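Local structure of tryptophanyl-tRNA synthetase (Thermus thermophilus, 2EL7) at residues A[1-6]-A[140-145]; A[29-34]-A[76-81]; A[238-243]-A[269-274]; A[245-250]-A[276-281]. The protein probably catalyses the ATP-dependent attachment of tryptophan to tRNA(Trp), as a homodimeric class I aminoacyl-tRNA synthetase. All coordinates share one frame; numbering follows the deposited sequence.

Contact 1: residues A[1-6]-A[140-145]; sequences MKRVLS and YKADTV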
# COMPACT_ATOMS: atom_id res chain seq x y z
N MET A 1 -26.70 11.76 -2.96
CA MET A 1 -25.37 12.45 -2.89
C MET A 1 -25.14 13.13 -1.54
O MET A 1 -25.73 14.18 -1.28
CB MET A 1 -25.27 13.49 -4.00
CG MET A 1 -23.94 14.19 -4.15
SD MET A 1 -23.97 15.53 -5.40
CE MET A 1 -22.99 14.87 -6.67
N LYS A 2 -24.32 12.52 -0.68
CA LYS A 2 -24.01 13.12 0.63
C LYS A 2 -22.56 13.59 0.70
O LYS A 2 -22.26 14.67 1.20
CB LYS A 2 -24.21 12.11 1.77
CG LYS A 2 -25.63 11.67 2.06
CD LYS A 2 -25.59 10.67 3.20
CE LYS A 2 -26.97 10.20 3.62
NZ LYS A 2 -26.87 9.22 4.74
N ARG A 3 -21.64 12.77 0.22
CA ARG A 3 -20.24 13.15 0.25
C ARG A 3 -19.60 12.79 -1.06
O ARG A 3 -19.71 11.67 -1.54
CB ARG A 3 -19.48 12.47 1.38
CG ARG A 3 -18.01 12.87 1.39
CD ARG A 3 -17.33 12.33 2.61
NE ARG A 3 -17.80 13.01 3.80
CZ ARG A 3 -17.76 12.50 5.02
NH1 ARG A 3 -18.20 13.21 6.03
NH2 ARG A 3 -17.29 11.27 5.24
N VAL A 4 -18.94 13.77 -1.65
CA VAL A 4 -18.30 13.56 -2.93
C VAL A 4 -16.78 13.62 -2.84
O VAL A 4 -16.23 14.40 -2.07
CB VAL A 4 -18.81 14.63 -3.95
CG1 VAL A 4 -17.97 14.58 -5.24
CG2 VAL A 4 -20.27 14.35 -4.28
N LEU A 5 -16.11 12.75 -3.60
CA LEU A 5 -14.66 12.79 -3.63
C LEU A 5 -14.27 13.07 -5.06
O LEU A 5 -14.61 12.29 -5.96
CB LEU A 5 -14.03 11.48 -3.18
CG LEU A 5 -12.49 11.60 -3.32
CD1 LEU A 5 -11.90 12.55 -2.27
CD2 LEU A 5 -11.84 10.25 -3.20
N SER A 6 -13.58 14.18 -5.29
CA SER A 6 -13.15 14.52 -6.65
C SER A 6 -11.63 14.58 -6.73
O SER A 6 -10.98 15.26 -5.93
CB SER A 6 -13.76 15.86 -7.08
OG SER A 6 -15.18 15.83 -6.99
N TYR A 140 -12.97 7.69 3.00
CA TYR A 140 -13.74 8.89 3.31
C TYR A 140 -15.24 8.65 3.15
O TYR A 140 -16.05 9.58 3.26
CB TYR A 140 -13.33 10.06 2.39
CG TYR A 140 -11.86 10.43 2.45
CD1 TYR A 140 -11.05 10.37 1.31
CD2 TYR A 140 -11.27 10.78 3.66
CE1 TYR A 140 -9.69 10.63 1.39
CE2 TYR A 140 -9.93 11.03 3.75
CZ TYR A 140 -9.13 10.95 2.62
OH TYR A 140 -7.76 11.07 2.78
N LYS A 141 -15.59 7.39 2.88
CA LYS A 141 -16.98 6.99 2.70
C LYS A 141 -17.69 7.88 1.68
O LYS A 141 -18.85 8.20 1.86
CB LYS A 141 -17.75 7.06 4.02
CG LYS A 141 -18.01 5.72 4.72
CD LYS A 141 -16.85 5.27 5.57
CE LYS A 141 -17.14 3.95 6.32
NZ LYS A 141 -18.00 4.07 7.53
N ALA A 142 -16.99 8.30 0.64
CA ALA A 142 -17.62 9.13 -0.39
C ALA A 142 -18.58 8.25 -1.17
O ALA A 142 -18.26 7.11 -1.47
CB ALA A 142 -16.55 9.74 -1.36
N ASP A 143 -19.74 8.77 -1.54
CA ASP A 143 -20.71 7.97 -2.29
C ASP A 143 -20.82 8.44 -3.74
O ASP A 143 -21.52 7.83 -4.54
CB ASP A 143 -22.09 8.01 -1.61
CG ASP A 143 -22.67 9.42 -1.57
OD1 ASP A 143 -22.95 9.94 -0.48
OD2 ASP A 143 -22.86 10.01 -2.65
N THR A 144 -20.14 9.52 -4.08
CA THR A 144 -20.21 10.01 -5.44
C THR A 144 -18.84 10.45 -5.90
O THR A 144 -18.05 11.02 -5.14
CB THR A 144 -21.19 11.18 -5.55
OG1 THR A 144 -22.47 10.76 -5.05
CG2 THR A 144 -21.35 11.63 -7.00
N VAL A 145 -18.54 10.17 -7.16
CA VAL A 145 -17.25 10.53 -7.68
C VAL A 145 -17.38 11.05 -9.09
O VAL A 145 -17.78 10.31 -9.97
CB VAL A 145 -16.31 9.31 -7.68
CG1 VAL A 145 -14.91 9.74 -8.14
CG2 VAL A 145 -16.24 8.68 -6.29
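D143 sets its carboxylate between its own backbone N and carbonyl carbon (chi1 63°), which carries OD1 up to the amides of K2 and R3, while the extended R3 chain bends at chi3 (-70°) and brings its guanidinium to the carbonyl of Y140. OD1 of D143 is gripped by two bonds: K2 N reaches its syn lone pair at 2.9 Å, and R3 N comes from above the carboxylate plane at 3.2 Å. T144 OG1 donates to the other oxygen, OD2, so the carboxylate is held at both ends. In return D143 N gives a hydrogen bond to R3 O at 2.9 Å, and T144 N adds a weak one to the same oxygen. L5 N then meets T144 O at 3.0 Å, nearly along the C=O axis. The last two bonds make a single parallel bridge, V4 with T144, which joins strand 4-8 to strand 144-146 and so connects the three-stranded and two-stranded parts of the parallel Rossmann-fold sheet of a class I synthetase. R3 NH2 donates to Y140 O (2.9 Å), which lies in the guanidinium plane, though the donor stands above the carbonyl plane; R3 NE is engaged in a salt bridge with D36. Y140 follows helix 124-139 directly; K141, with positive phi, is the C-prime residue of its Schellman motif. L5 CB packs on A142 CB at 3.6 Å, and the L5 side chain approaches the Y140 ring obliquely. V4 CG2 reaches T144 CB at 3.5 Å, and M1, crossing T144 at about a right angle, touches T144 CG2 with CE at 3.6 Å.

Contact 2: residues A[29-34]-A[76-81]; sequences IGEKLG and PEKVTL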
# COMPACT_ATOMS: atom_id res chain seq x y z
N ILE A 29 -20.88 21.35 -7.10
CA ILE A 29 -20.91 20.37 -6.02
C ILE A 29 -20.55 21.01 -4.69
O ILE A 29 -21.12 20.68 -3.65
CB ILE A 29 -19.97 19.22 -6.32
CG1 ILE A 29 -20.55 18.42 -7.50
CG2 ILE A 29 -19.77 18.35 -5.07
CD1 ILE A 29 -19.49 17.66 -8.31
N GLY A 30 -19.62 21.96 -4.72
CA GLY A 30 -19.25 22.65 -3.49
C GLY A 30 -20.39 23.52 -2.96
O GLY A 30 -20.57 23.61 -1.75
N GLU A 31 -21.15 24.16 -3.83
CA GLU A 31 -22.27 24.99 -3.38
C GLU A 31 -23.31 24.11 -2.70
O GLU A 31 -23.94 24.51 -1.72
CB GLU A 31 -22.95 25.71 -4.55
CG GLU A 31 -22.05 26.63 -5.34
CD GLU A 31 -21.81 27.93 -4.63
OE1 GLU A 31 -20.66 28.41 -4.64
OE2 GLU A 31 -22.78 28.47 -4.05
N LYS A 32 -23.46 22.90 -3.21
CA LYS A 32 -24.45 21.98 -2.69
C LYS A 32 -24.02 21.17 -1.46
O LYS A 32 -24.81 20.96 -0.53
CB LYS A 32 -24.87 21.04 -3.83
CG LYS A 32 -26.03 20.13 -3.50
CD LYS A 32 -26.57 19.47 -4.77
CE LYS A 32 -27.69 18.48 -4.47
NZ LYS A 32 -28.85 19.11 -3.77
N LEU A 33 -22.77 20.72 -1.45
CA LEU A 33 -22.33 19.89 -0.34
C LEU A 33 -21.48 20.59 0.71
O LEU A 33 -21.33 20.08 1.81
CB LEU A 33 -21.62 18.65 -0.88
CG LEU A 33 -22.51 17.90 -1.88
CD1 LEU A 33 -21.74 16.76 -2.56
CD2 LEU A 33 -23.75 17.39 -1.16
N GLY A 34 -20.94 21.75 0.37
CA GLY A 34 -20.15 22.47 1.34
C GLY A 34 -18.90 21.71 1.73
O GLY A 34 -18.07 21.40 0.87
N PRO A 76 -11.97 27.23 -0.49
CA PRO A 76 -11.58 26.66 0.81
C PRO A 76 -12.40 27.14 1.99
O PRO A 76 -12.29 26.57 3.06
CB PRO A 76 -10.11 27.06 0.94
CG PRO A 76 -9.69 27.38 -0.50
CD PRO A 76 -10.89 28.08 -1.03
N GLU A 77 -13.21 28.18 1.80
CA GLU A 77 -14.08 28.67 2.87
C GLU A 77 -15.37 27.86 2.89
O GLU A 77 -16.13 27.92 3.85
CB GLU A 77 -14.47 30.15 2.67
CG GLU A 77 -13.29 31.11 2.65
CD GLU A 77 -12.34 30.88 3.80
OE1 GLU A 77 -11.11 30.93 3.56
OE2 GLU A 77 -12.83 30.65 4.93
N LYS A 78 -15.61 27.12 1.80
CA LYS A 78 -16.80 26.29 1.66
C LYS A 78 -16.51 24.79 1.57
O LYS A 78 -17.22 24.00 2.19
CB LYS A 78 -17.56 26.69 0.40
CG LYS A 78 -18.11 28.11 0.39
CD LYS A 78 -18.88 28.34 -0.89
CE LYS A 78 -19.12 29.80 -1.15
NZ LYS A 78 -19.59 29.98 -2.56
N VAL A 79 -15.46 24.40 0.83
CA VAL A 79 -15.19 22.97 0.68
C VAL A 79 -14.04 22.38 1.50
O VAL A 79 -13.57 23.00 2.46
CB VAL A 79 -14.97 22.61 -0.81
CG1 VAL A 79 -16.06 23.27 -1.66
CG2 VAL A 79 -13.56 23.02 -1.28
N THR A 80 -13.63 21.16 1.12
CA THR A 80 -12.55 20.46 1.81
C THR A 80 -11.53 20.01 0.80
O THR A 80 -11.73 19.02 0.13
CB THR A 80 -13.10 19.27 2.62
OG1 THR A 80 -13.90 19.78 3.68
CG2 THR A 80 -11.98 18.41 3.23
N LEU A 81 -10.44 20.76 0.71
CA LEU A 81 -9.35 20.51 -0.23
C LEU A 81 -8.12 20.06 0.50
O LEU A 81 -7.69 20.71 1.44
CB LEU A 81 -9.03 21.79 -0.98
CG LEU A 81 -7.94 21.80 -2.06
CD1 LEU A 81 -8.30 20.85 -3.19
CD2 LEU A 81 -7.80 23.24 -2.60
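K78 stretches its side chain out beyond CG and ends on E31, its NZ 2.8 Å from E31 OE1 in a salt bridge. The ammonium group reaches OE1 on the syn side, somewhat out of the carboxylate plane. E31 starts off with CB pointing away from segment 76-81, and the bend at chi2 (-77°) folds its carboxylate back to meet the lysine; both residues are exposed. G34 makes its contact through the backbone. It is the first residue to leave helical phi/psi after helix 16-33, and its positive phi (64°), a conformation that favours glycine, turns the chain out of the helix. Strand 4-8, this helix and strand 37-41 form a beta-alpha-beta crossover of the Rossmann fold, and the turn at G34 leads toward the second strand, which pairs with strand 80-83. G34 O receives a CA-H...O contact from V79 CA, 3.3 Å away. V79 packs against the end of the helix: its CG1 lies 3.7 Å from G30 CA, an approach made possible by the lack of a side chain at G30. Beyond V79, T80 OG1 is hydrogen-bonded to the carbonyl of R35 and to R309, and V79 O takes a bond from the R35 guanidinium.

Contact 3: residues A[238-243]-A[269-274]; sequences TILFTY and VVKRIL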
# COMPACT_ATOMS: atom_id res chain seq x y z
N THR A 238 -16.21 26.82 -37.70
CA THR A 238 -14.83 27.04 -37.27
C THR A 238 -14.70 27.04 -35.73
O THR A 238 -15.60 27.51 -35.02
CB THR A 238 -14.32 28.39 -37.79
OG1 THR A 238 -14.73 28.55 -39.16
CG2 THR A 238 -12.80 28.46 -37.71
N ILE A 239 -13.60 26.50 -35.22
CA ILE A 239 -13.43 26.46 -33.77
C ILE A 239 -13.54 27.90 -33.28
O ILE A 239 -13.87 28.15 -32.11
CB ILE A 239 -12.06 25.84 -33.35
CG1 ILE A 239 -10.91 26.82 -33.60
CG2 ILE A 239 -11.81 24.55 -34.11
CD1 ILE A 239 -9.58 26.33 -33.04
N LEU A 240 -13.31 28.84 -34.19
CA LEU A 240 -13.39 30.26 -33.89
C LEU A 240 -14.76 30.65 -33.33
O LEU A 240 -14.85 31.41 -32.36
CB LEU A 240 -13.11 31.08 -35.15
CG LEU A 240 -12.99 32.58 -34.95
CD1 LEU A 240 -11.66 32.91 -34.29
CD2 LEU A 240 -13.08 33.27 -36.30
N PHE A 241 -15.84 30.13 -33.92
CA PHE A 241 -17.18 30.44 -33.44
C PHE A 241 -17.62 29.51 -32.33
O PHE A 241 -18.64 29.76 -31.68
CB PHE A 241 -18.19 30.40 -34.58
CG PHE A 241 -18.36 31.72 -35.28
CD1 PHE A 241 -19.28 32.65 -34.82
CD2 PHE A 241 -17.53 32.06 -36.35
CE1 PHE A 241 -19.38 33.91 -35.42
CE2 PHE A 241 -17.62 33.32 -36.96
CZ PHE A 241 -18.54 34.24 -36.49
N THR A 242 -16.86 28.44 -32.11
CA THR A 242 -17.16 27.49 -31.05
C THR A 242 -16.72 28.16 -29.75
O THR A 242 -17.49 28.27 -28.79
CB THR A 242 -16.40 26.17 -31.24
OG1 THR A 242 -16.86 25.52 -32.44
CG2 THR A 242 -16.61 25.23 -30.07
N TYR A 243 -15.47 28.62 -29.74
CA TYR A 243 -14.93 29.32 -28.59
C TYR A 243 -15.80 30.53 -28.34
O TYR A 243 -16.20 30.79 -27.21
CB TYR A 243 -13.51 29.79 -28.85
CG TYR A 243 -12.46 28.71 -28.91
CD1 TYR A 243 -11.13 29.04 -29.12
CD2 TYR A 243 -12.79 27.36 -28.74
CE1 TYR A 243 -10.13 28.06 -29.16
CE2 TYR A 243 -11.79 26.37 -28.78
CZ TYR A 243 -10.47 26.73 -29.00
OH TYR A 243 -9.47 25.78 -29.11
N VAL A 269 -12.13 40.66 -37.10
CA VAL A 269 -13.04 41.29 -36.17
C VAL A 269 -13.55 40.28 -35.16
O VAL A 269 -13.66 40.57 -33.98
CB VAL A 269 -14.23 41.89 -36.89
CG1 VAL A 269 -15.17 42.50 -35.89
CG2 VAL A 269 -13.77 42.92 -37.89
N VAL A 270 -13.85 39.08 -35.63
CA VAL A 270 -14.35 38.04 -34.76
C VAL A 270 -13.31 37.61 -33.73
O VAL A 270 -13.62 37.39 -32.56
CB VAL A 270 -14.80 36.82 -35.56
CG1 VAL A 270 -15.34 35.77 -34.62
CG2 VAL A 270 -15.86 37.24 -36.57
N LYS A 271 -12.06 37.49 -34.18
CA LYS A 271 -10.99 37.08 -33.29
C LYS A 271 -10.80 38.03 -32.11
O LYS A 271 -10.53 37.59 -30.99
CB LYS A 271 -9.71 36.93 -34.09
CG LYS A 271 -9.77 35.74 -35.04
CD LYS A 271 -8.52 35.63 -35.90
CE LYS A 271 -8.48 34.30 -36.63
NZ LYS A 271 -7.39 34.25 -37.62
N ARG A 272 -10.94 39.33 -32.36
CA ARG A 272 -10.80 40.34 -31.31
C ARG A 272 -12.02 40.30 -30.40
O ARG A 272 -11.90 40.54 -29.19
CB ARG A 272 -10.68 41.74 -31.92
CG ARG A 272 -9.54 41.92 -32.91
CD ARG A 272 -8.35 42.67 -32.32
NE ARG A 272 -8.74 43.93 -31.68
CZ ARG A 272 -7.92 44.97 -31.49
NH1 ARG A 272 -6.65 44.92 -31.90
NH2 ARG A 272 -8.36 46.06 -30.87
N ILE A 273 -13.20 40.02 -30.95
CA ILE A 273 -14.40 39.96 -30.11
C ILE A 273 -14.21 38.73 -29.21
O ILE A 273 -14.54 38.78 -28.02
CB ILE A 273 -15.69 39.75 -30.90
CG1 ILE A 273 -15.92 40.89 -31.89
CG2 ILE A 273 -16.86 39.65 -29.93
CD1 ILE A 273 -16.57 42.13 -31.29
N LEU A 274 -13.69 37.65 -29.79
CA LEU A 274 -13.44 36.42 -29.04
C LEU A 274 -12.41 36.68 -27.92
O LEU A 274 -12.65 36.35 -26.76
CB LEU A 274 -12.91 35.33 -29.97
CG LEU A 274 -12.37 34.09 -29.24
CD1 LEU A 274 -13.48 33.44 -28.39
CD2 LEU A 274 -11.82 33.11 -30.26
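L240 carries most of the aliphatic packing, dividing its two methyl groups among V270, K271 and L274. With CG anti to the backbone N (chi1 -173°), the side chain reaches across to helix 267-294: CD1 sits 3.5 Å from K271 CG and 4.0 Å from L274 CD2, while CD2 lies 3.8 Å from V270 CG1. An alanine in place of L240 is likely to open a gap between the helices and leave V270 and L274 without their shared neighbour. K271 contributes its aliphatic stem, and its NZ bonds to the carbonyl of Q218. Aromatic contacts flank this core. The F241 ring receives V270 CG1 over one face, with CZ 4.0 Å from that methyl, and meets Y260 edge-to-face. Y243 touches L274 mainly through CB, 3.7 Å from CD1, while L274 CD2 lies at the edge of its ring; the phenol OH turns elsewhere, to the carbonyl of P188. The short helical segments run roughly parallel, 30° apart with axes 10.0 Å from each other at closest approach. The arrangement belongs to the helical region beside the KMSKS loop of class I synthetases, where Y243 also packs on M196, a predicted ATP-binding residue.

Contact 4: residues A[245-250]-A[276-281]; sequences SYFAPK and DHLMEA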
# COMPACT_ATOMS: atom_id res chain seq x y z
N SER A 245 -18.76 31.01 -28.75
CA SER A 245 -20.00 30.57 -28.11
C SER A 245 -19.84 30.39 -26.60
O SER A 245 -20.74 30.69 -25.81
CB SER A 245 -20.45 29.26 -28.74
OG SER A 245 -20.43 29.39 -30.15
N TYR A 246 -18.67 29.87 -26.22
CA TYR A 246 -18.34 29.62 -24.83
C TYR A 246 -18.26 30.89 -24.00
O TYR A 246 -18.63 30.89 -22.84
CB TYR A 246 -16.98 28.94 -24.73
CG TYR A 246 -16.87 27.58 -25.38
CD1 TYR A 246 -15.61 27.05 -25.67
CD2 TYR A 246 -17.99 26.79 -25.65
CE1 TYR A 246 -15.47 25.78 -26.21
CE2 TYR A 246 -17.86 25.51 -26.21
CZ TYR A 246 -16.59 25.02 -26.48
OH TYR A 246 -16.43 23.77 -27.06
N PHE A 247 -17.77 31.98 -24.61
CA PHE A 247 -17.56 33.23 -23.88
C PHE A 247 -18.27 34.53 -24.21
O PHE A 247 -17.91 35.57 -23.64
CB PHE A 247 -16.07 33.53 -23.88
CG PHE A 247 -15.24 32.36 -23.50
CD1 PHE A 247 -14.62 31.59 -24.48
CD2 PHE A 247 -15.15 31.98 -22.16
CE1 PHE A 247 -13.91 30.47 -24.15
CE2 PHE A 247 -14.43 30.84 -21.80
CZ PHE A 247 -13.81 30.08 -22.79
N ALA A 248 -19.24 34.51 -25.12
CA ALA A 248 -19.95 35.73 -25.47
C ALA A 248 -21.43 35.41 -25.57
O ALA A 248 -21.81 34.31 -25.97
CB ALA A 248 -19.43 36.27 -26.79
N PRO A 249 -22.29 36.38 -25.20
CA PRO A 249 -23.74 36.22 -25.23
C PRO A 249 -24.32 35.73 -26.56
O PRO A 249 -23.78 36.01 -27.62
CB PRO A 249 -24.25 37.60 -24.83
CG PRO A 249 -23.15 38.53 -25.24
CD PRO A 249 -21.91 37.78 -24.90
N LYS A 250 -25.41 34.96 -26.48
CA LYS A 250 -26.08 34.41 -27.67
C LYS A 250 -26.32 35.51 -28.71
O LYS A 250 -25.82 35.44 -29.82
CB LYS A 250 -27.44 33.80 -27.30
CG LYS A 250 -27.46 32.89 -26.10
CD LYS A 250 -28.91 32.44 -25.81
CE LYS A 250 -29.02 31.58 -24.54
NZ LYS A 250 -28.25 30.30 -24.62
N ASP A 276 -11.28 39.61 -26.48
CA ASP A 276 -11.79 40.47 -25.42
C ASP A 276 -12.73 39.74 -24.46
O ASP A 276 -12.62 39.89 -23.23
CB ASP A 276 -12.53 41.69 -25.99
CG ASP A 276 -11.63 42.58 -26.82
OD1 ASP A 276 -10.43 42.69 -26.44
OD2 ASP A 276 -12.11 43.17 -27.82
N HIS A 277 -13.64 38.95 -25.02
CA HIS A 277 -14.61 38.21 -24.22
C HIS A 277 -13.92 37.09 -23.46
O HIS A 277 -14.29 36.78 -22.33
CB HIS A 277 -15.73 37.67 -25.11
CG HIS A 277 -16.79 38.68 -25.41
ND1 HIS A 277 -17.98 38.75 -24.70
CD2 HIS A 277 -16.83 39.71 -26.29
CE1 HIS A 277 -18.69 39.78 -25.13
NE2 HIS A 277 -18.01 40.38 -26.09
N LEU A 278 -12.90 36.50 -24.07
CA LEU A 278 -12.18 35.44 -23.41
C LEU A 278 -11.43 35.99 -22.20
O LEU A 278 -11.57 35.45 -21.11
CB LEU A 278 -11.22 34.76 -24.38
CG LEU A 278 -10.34 33.71 -23.72
CD1 LEU A 278 -11.22 32.68 -23.02
CD2 LEU A 278 -9.44 33.06 -24.77
N MET A 279 -10.66 37.06 -22.39
CA MET A 279 -9.88 37.70 -21.32
C MET A 279 -10.76 38.23 -20.20
O MET A 279 -10.33 38.32 -19.05
CB MET A 279 -9.04 38.87 -21.85
CG MET A 279 -7.89 38.48 -22.77
SD MET A 279 -7.01 37.01 -22.19
CE MET A 279 -6.43 37.55 -20.60
N GLU A 280 -11.98 38.61 -20.54
CA GLU A 280 -12.87 39.13 -19.54
C GLU A 280 -13.40 37.98 -18.67
O GLU A 280 -13.72 38.17 -17.50
CB GLU A 280 -14.04 39.88 -20.20
CG GLU A 280 -14.99 40.58 -19.22
CD GLU A 280 -14.25 41.35 -18.14
OE1 GLU A 280 -13.27 42.06 -18.48
OE2 GLU A 280 -14.65 41.25 -16.96
N ALA A 281 -13.47 36.78 -19.25
CA ALA A 281 -13.97 35.62 -18.53
C ALA A 281 -12.94 35.12 -17.52
O ALA A 281 -13.29 34.74 -16.40
CB ALA A 281 -14.33 34.49 -19.51
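H277 opens the contact by placing its imidazole against the turn that follows helix 239-247. ND1 points to F247 O, which lies near the ring plane at the edge, but at 3.4 Å the hydrogen bond is weak. Over one face of the same ring stands A248 CB, 3.9 Å from the centroid and 24° off the normal, a CH-pi contact displaced toward the rim. P249 CD approaches H277 CE1 obliquely at 3.8 Å, so three consecutive residues border the imidazole, and the backbone O of H277 lies 4.0 Å from F247 CB. The next residue, L278, holds CG anti to its backbone N (chi1 175°), which sends CD1 over the F247 ring: the methyl sits 3.6 Å from the centroid and only 10° off the normal, a nearly centred CH-pi contact. Y246 CB lies against the opposite face, offset toward the rim, and the phenyl ring is thus sandwiched. One turn further on, A281 CB meets F247 CD2 at 3.7 Å, oblique to the ring. A serine in place of F247 would probably lose both apolar contacts, leaving L278 CD1 and A281 CB without the ring they pack on. A248 is the first residue to leave the helix, and P249 sits at the N-cap position of helix 250-261, which sends V253 against A248 and L252 against H277. F247 also rests on I16 and L20 of helix 16-33, while L278 packs on I213 of helix 210-218 and on I204.

Overall arrangement
Contacts 1 and 2 lie in the Rossmann-fold part, their centres 12 Å apart, and touch where L33 CD1 packs 3.3 Å from V4 CG2; both reach the same sheet, and helix 16-33 follows strand 4-8 directly. Contacts 3 and 4, centres 9 Å apart, use the same helices, 239-247 and 267-294, at successive levels. The two pairs stay separate: contacts 1 and 3 are about 38 Å apart between centres, contacts 2 and 4 about 26 Å. Contacts 1 and 3 each approach a predicted substrate site. In contact 1 the Y140 side chain is about 4 Å from that of D136, predicted to bind tryptophan; in contact 3 Y243 comes equally near V187, predicted to bind ATP.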